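Local coordinates for hypothetical protein (Pseudomonas aeruginosa, PDB 2H9F) that probably isomerises methylaconitate, as a member of the PrpF family, at residues E39-S51 against D60-I74. Numbering follows the deposited sequence. Where two conformers were deposited one is given.
Sequences EARDRLFMRVIGS and DGMGGATSSTSKCVI
F45 of helix 39-49 lies against C72 and I74 of strand 71-77. Its CB starts 3.9 Å from C72 SG. CG hangs beside the backbone N (chi1 -70°), and the ring lies under C72. CG and CD2 sit beneath C72 CB, which makes a CH-pi contact 3.9 Å from the ring centroid. C72 SG approaches the same ring obliquely, a sulfur-aromatic contact, and CD1 also faces this sulfur. CE2 and CZ then reach I74, whose CG1 meets the ring edge in plane. F25 of strand 20-26 also packs on this ring. The I74 tip goes further: CD1 lies over the centre of one face of the R41 guanidinium, 3.2 Å above its plane. R41 NE hydrogen-bonds to the carbonyl of C34. At the other end of the helix, I49 CG1 touches C72 SG at 3.8 Å.

The helix ends in a Schellman motif with G50 at C-prime. Two helix-end carbonyls face the loop 60-63: M62 N hydrogen-bonds to V48 O (2.7 Å), and G63 N to I49 O (2.8 Å, on a lone pair, C=O...N angle 127°). A water joins G50 O to D60 N. In the conformer given, R47 NH2 comes within 4.0 Å of D60 OD2, a long and doubtful salt bridge. D60 OD1 pairs with R16 and R382 of the second subunit. The two backbone hydrogen bonds therefore tie the helix end to loop 60-63, and the charge of D60 carries that link on to the dimer interface.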
loop_
_atom_site.group_PDB
_atom_site.type_symbol
_atom_site.label_atom_id
_atom_site.label_comp_id
_atom_site.label_asym_id
_atom_site.label_seq_id
_atom_site.Cartn_x
_atom_site.Cartn_y
_atom_site.Cartn_z
ATOM N N GLU A 39 3.590 -4.840 -25.995
ATOM C CA GLU A 39 2.528 -4.023 -25.447
ATOM C C GLU A 39 1.508 -4.859 -24.651
ATOM O O GLU A 39 1.114 -4.435 -23.580
ATOM C CB GLU A 39 1.900 -3.193 -26.586
ATOM C CG GLU A 39 0.671 -2.285 -26.221
ATOM C CD GLU A 39 0.977 -0.999 -25.381
ATOM O OE1 GLU A 39 2.162 -0.524 -25.388
ATOM O OE2 GLU A 39 0.003 -0.491 -24.722
ATOM N N ALA A 40 1.132 -6.060 -25.106
ATOM C CA ALA A 40 0.156 -6.880 -24.369
ATOM C C ALA A 40 0.668 -7.189 -22.983
ATOM O O ALA A 40 -0.053 -7.119 -21.983
ATOM C CB ALA A 40 -0.144 -8.146 -25.118
ATOM N N ARG A 41 1.936 -7.558 -22.899
ATOM C CA ARG A 41 2.512 -7.954 -21.616
ATOM C C ARG A 41 2.497 -6.765 -20.633
ATOM O O ARG A 41 2.152 -6.876 -19.448
ATOM C CB ARG A 41 3.954 -8.462 -21.838
ATOM C CG ARG A 41 4.636 -8.762 -20.525
ATOM C CD ARG A 41 6.073 -9.191 -20.696
ATOM N NE ARG A 41 6.127 -10.554 -21.180
ATOM C CZ ARG A 41 7.245 -11.192 -21.517
ATOM N NH1 ARG A 41 8.440 -10.620 -21.375
ATOM N NH2 ARG A 41 7.155 -12.439 -21.936
ATOM N N ASP A 42 2.910 -5.624 -21.146
ATOM C CA ASP A 42 3.016 -4.373 -20.380
ATOM C C ASP A 42 1.631 -4.014 -19.865
ATOM O O ASP A 42 1.456 -3.808 -18.653
ATOM C CB ASP A 42 3.622 -3.275 -21.308
ATOM C CG ASP A 42 5.157 -3.375 -21.432
ATOM O OD1 ASP A 42 5.735 -4.401 -21.021
ATOM O OD2 ASP A 42 5.769 -2.418 -21.968
ATOM N N ARG A 43 0.628 -4.042 -20.754
ATOM C CA ARG A 43 -0.787 -3.781 -20.395
ATOM C C ARG A 43 -1.271 -4.745 -19.321
ATOM O O ARG A 43 -1.946 -4.350 -18.316
ATOM C CB ARG A 43 -1.691 -3.936 -21.642
ATOM C CG ARG A 43 -1.388 -3.017 -22.806
ATOM C CD ARG A 43 -2.516 -2.965 -23.875
ATOM N NE ARG A 43 -2.637 -4.173 -24.708
ATOM C CZ ARG A 43 -2.271 -4.248 -25.990
ATOM N NH1 ARG A 43 -1.750 -3.197 -26.600
ATOM N NH2 ARG A 43 -2.398 -5.375 -26.671
ATOM N N LEU A 44 -0.931 -6.027 -19.506
ATOM C CA LEU A 44 -1.366 -7.031 -18.552
ATOM C C LEU A 44 -0.873 -6.666 -17.152
ATOM O O LEU A 44 -1.652 -6.622 -16.201
ATOM C CB LEU A 44 -0.908 -8.447 -18.930
ATOM C CG LEU A 44 -1.216 -9.491 -17.824
ATOM C CD1 LEU A 44 -2.699 -9.664 -17.642
ATOM C CD2 LEU A 44 -0.536 -10.852 -18.111
ATOM N N PHE A 45 0.420 -6.374 -17.045
ATOM C CA PHE A 45 1.032 -6.103 -15.761
ATOM C C PHE A 45 0.579 -4.780 -15.130
ATOM O O PHE A 45 0.353 -4.684 -13.916
ATOM C CB PHE A 45 2.542 -6.192 -15.907
ATOM C CG PHE A 45 3.051 -7.605 -16.124
ATOM C CD1 PHE A 45 2.222 -8.703 -15.972
ATOM C CD2 PHE A 45 4.381 -7.830 -16.370
ATOM C CE1 PHE A 45 2.684 -9.963 -16.166
ATOM C CE2 PHE A 45 4.853 -9.099 -16.507
ATOM C CZ PHE A 45 4.000 -10.168 -16.452
HETATM N N MSE A 46 0.396 -3.777 -15.971
HETATM C CA MSE A 46 -0.266 -2.523 -15.543
HETATM C C MSE A 46 -1.585 -2.886 -14.883
HETATM O O MSE A 46 -1.899 -2.534 -13.689
HETATM C CB MSE A 46 -0.470 -1.579 -16.795
HETATM C CG MSE A 46 0.723 -0.847 -17.202
HETATM SE SE MSE A 46 0.167 0.163 -18.731
HETATM C CE MSE A 46 1.693 0.030 -20.021
ATOM N N ARG A 47 -2.339 -3.761 -15.524
ATOM C CA ARG A 47 -3.692 -4.027 -15.033
ATOM C C ARG A 47 -3.662 -4.899 -13.766
ATOM O O ARG A 47 -4.452 -4.685 -12.813
ATOM C CB ARG A 47 -4.551 -4.606 -16.179
ATOM C CG ARG A 47 -6.068 -4.583 -15.928
ATOM C CD ARG A 47 -6.758 -3.193 -16.063
ATOM N NE ARG A 47 -7.799 -3.221 -15.049
ATOM C CZ ARG A 47 -9.120 -3.155 -15.211
ATOM N NH1 ARG A 47 -9.733 -2.903 -16.376
ATOM N NH2 ARG A 47 -9.847 -3.288 -14.105
ATOM N N VAL A 48 -2.724 -5.847 -13.716
ATOM C CA VAL A 48 -2.596 -6.690 -12.485
ATOM C C VAL A 48 -2.296 -5.823 -11.298
ATOM O O VAL A 48 -2.832 -6.034 -10.162
ATOM C CB VAL A 48 -1.482 -7.772 -12.683
ATOM C CG1 VAL A 48 -0.996 -8.360 -11.383
ATOM C CG2 VAL A 48 -2.014 -8.869 -13.618
ATOM N N ILE A 49 -1.358 -4.907 -11.509
ATOM C CA ILE A 49 -0.925 -3.958 -10.484
ATOM C C ILE A 49 -1.949 -2.899 -10.081
ATOM O O ILE A 49 -2.071 -2.571 -8.872
ATOM C CB ILE A 49 0.416 -3.295 -10.845
ATOM C CG1 ILE A 49 1.542 -4.340 -10.711
ATOM C CG2 ILE A 49 0.716 -2.095 -9.945
ATOM C CD1 ILE A 49 1.629 -5.025 -9.334
ATOM N N GLY A 50 -2.750 -2.485 -11.048
ATOM C CA GLY A 50 -3.822 -1.515 -10.830
ATOM C C GLY A 50 -3.464 -0.127 -11.340
ATOM O O GLY A 50 -4.005 0.874 -10.841
ATOM N N SER A 51 -2.561 -0.096 -12.314
ATOM C CA SER A 51 -2.056 1.127 -12.921
ATOM C C SER A 51 -2.569 1.241 -14.344
ATOM O O SER A 51 -3.010 0.260 -14.942
ATOM C CB SER A 51 -0.510 1.103 -12.964
ATOM O OG SER A 51 0.055 1.155 -11.672
ATOM N N ASP A 60 -7.489 -0.809 -6.919
ATOM C CA ASP A 60 -8.059 -1.725 -7.886
ATOM C C ASP A 60 -6.995 -2.602 -8.544
ATOM O O ASP A 60 -7.034 -2.847 -9.728
ATOM C CB ASP A 60 -8.812 -0.933 -8.932
ATOM C CG ASP A 60 -9.891 -1.743 -9.638
ATOM O OD1 ASP A 60 -10.309 -2.820 -9.181
ATOM O OD2 ASP A 60 -10.349 -1.299 -10.676
ATOM N N GLY A 61 -6.053 -3.069 -7.736
ATOM C CA GLY A 61 -5.073 -4.009 -8.203
ATOM C C GLY A 61 -4.180 -4.529 -7.131
ATOM O O GLY A 61 -4.448 -4.376 -5.900
HETATM N N MSE A 62 -3.157 -5.265 -7.577
HETATM C CA MSE A 62 -2.306 -6.003 -6.636
HETATM C C MSE A 62 -1.240 -5.077 -6.030
HETATM O O MSE A 62 -0.628 -5.404 -4.994
HETATM C CB MSE A 62 -1.652 -7.224 -7.297
HETATM C CG MSE A 62 -2.677 -8.316 -7.775
HETATM SE SE MSE A 62 -3.573 -8.948 -6.098
HETATM C CE MSE A 62 -2.025 -9.463 -5.037
ATOM N N GLY A 63 -1.031 -3.921 -6.664
ATOM C CA GLY A 63 -0.057 -2.945 -6.202
ATOM C C GLY A 63 -0.360 -2.424 -4.804
ATOM O O GLY A 63 -1.468 -2.583 -4.255
ATOM N N GLY A 64 0.653 -1.820 -4.197
ATOM C CA GLY A 64 0.480 -1.155 -2.901
ATOM C C GLY A 64 0.805 0.333 -2.986
ATOM O O GLY A 64 1.028 0.965 -1.979
ATOM N N ALA A 65 0.810 0.877 -4.197
ATOM C CA ALA A 65 1.036 2.301 -4.451
ATOM C C ALA A 65 2.380 2.855 -3.926
ATOM O O ALA A 65 2.499 4.055 -3.670
ATOM C CB ALA A 65 -0.172 3.160 -3.967
ATOM N N THR A 66 3.382 1.986 -3.794
ATOM C CA THR A 66 4.767 2.397 -3.561
ATOM C C THR A 66 5.701 1.722 -4.554
ATOM O O THR A 66 5.344 0.731 -5.195
ATOM C CB THR A 66 5.233 2.066 -2.163
ATOM O OG1 THR A 66 5.406 0.654 -2.045
ATOM C CG2 THR A 66 4.238 2.600 -1.145
ATOM N N SER A 67 6.909 2.244 -4.708
ATOM C CA SER A 67 7.805 1.627 -5.691
ATOM C C SER A 67 8.128 0.202 -5.256
ATOM O O SER A 67 8.219 -0.682 -6.095
ATOM C CB SER A 67 9.048 2.456 -5.955
ATOM O OG SER A 67 9.702 2.657 -4.752
ATOM N N SER A 68 8.183 -0.036 -3.940
ATOM C CA SER A 68 8.449 -1.349 -3.397
ATOM C C SER A 68 7.364 -2.393 -3.617
ATOM O O SER A 68 7.576 -3.596 -3.328
ATOM C CB SER A 68 8.642 -1.211 -1.898
ATOM O OG SER A 68 9.903 -0.613 -1.692
ATOM N N THR A 69 6.196 -1.935 -4.053
ATOM C CA THR A 69 5.029 -2.795 -4.150
ATOM C C THR A 69 4.352 -2.607 -5.476
ATOM O O THR A 69 3.147 -2.774 -5.574
ATOM C CB THR A 69 3.986 -2.487 -3.048
ATOM O OG1 THR A 69 3.589 -1.107 -3.148
ATOM C CG2 THR A 69 4.519 -2.778 -1.683
ATOM N N SER A 70 5.105 -2.251 -6.509
ATOM C CA SER A 70 4.528 -2.050 -7.810
ATOM C C SER A 70 5.381 -2.768 -8.855
ATOM O O SER A 70 5.932 -2.183 -9.772
ATOM C CB SER A 70 4.334 -0.564 -8.083
ATOM O OG SER A 70 3.786 -0.370 -9.380
ATOM N N LYS A 71 5.448 -4.079 -8.681
ATOM C CA LYS A 71 6.393 -4.913 -9.378
ATOM C C LYS A 71 5.805 -6.254 -9.846
ATOM O O LYS A 71 5.134 -6.929 -9.108
ATOM C CB LYS A 71 7.595 -5.211 -8.429
ATOM C CG LYS A 71 8.345 -4.010 -7.892
ATOM C CD LYS A 71 9.528 -4.467 -6.996
ATOM C CE LYS A 71 10.171 -3.347 -6.157
ATOM N NZ LYS A 71 11.108 -2.516 -6.874
ATOM N N CYS A 72 6.169 -6.661 -11.048
ATOM C CA CYS A 72 5.810 -7.963 -11.596
ATOM C C CYS A 72 7.085 -8.685 -12.063
ATOM O O CYS A 72 8.024 -8.046 -12.580
ATOM C CB CYS A 72 4.883 -7.780 -12.778
ATOM S SG CYS A 72 3.170 -7.383 -12.282
ATOM N N VAL A 73 7.094 -10.007 -11.932
ATOM C CA VAL A 73 8.262 -10.824 -12.294
ATOM C C VAL A 73 7.820 -12.020 -13.122
ATOM O O VAL A 73 6.812 -12.656 -12.797
ATOM C CB VAL A 73 8.981 -11.312 -11.027
ATOM C CG1 VAL A 73 10.057 -12.416 -11.331
ATOM C CG2 VAL A 73 9.605 -10.132 -10.280
ATOM N N ILE A 74 8.537 -12.258 -14.228
ATOM C CA ILE A 74 8.436 -13.484 -15.053
ATOM C C ILE A 74 9.703 -14.351 -14.848
ATOM O O ILE A 74 10.826 -13.852 -14.951
ATOM C CB ILE A 74 8.306 -13.180 -16.571
ATOM C CG1 ILE A 74 7.104 -12.250 -16.843
ATOM C CG2 ILE A 74 8.148 -14.523 -17.355
ATOM C CD1 ILE A 74 7.063 -11.688 -18.278
HETATM O O HOH W 1 -5.887 0.937 -8.780
#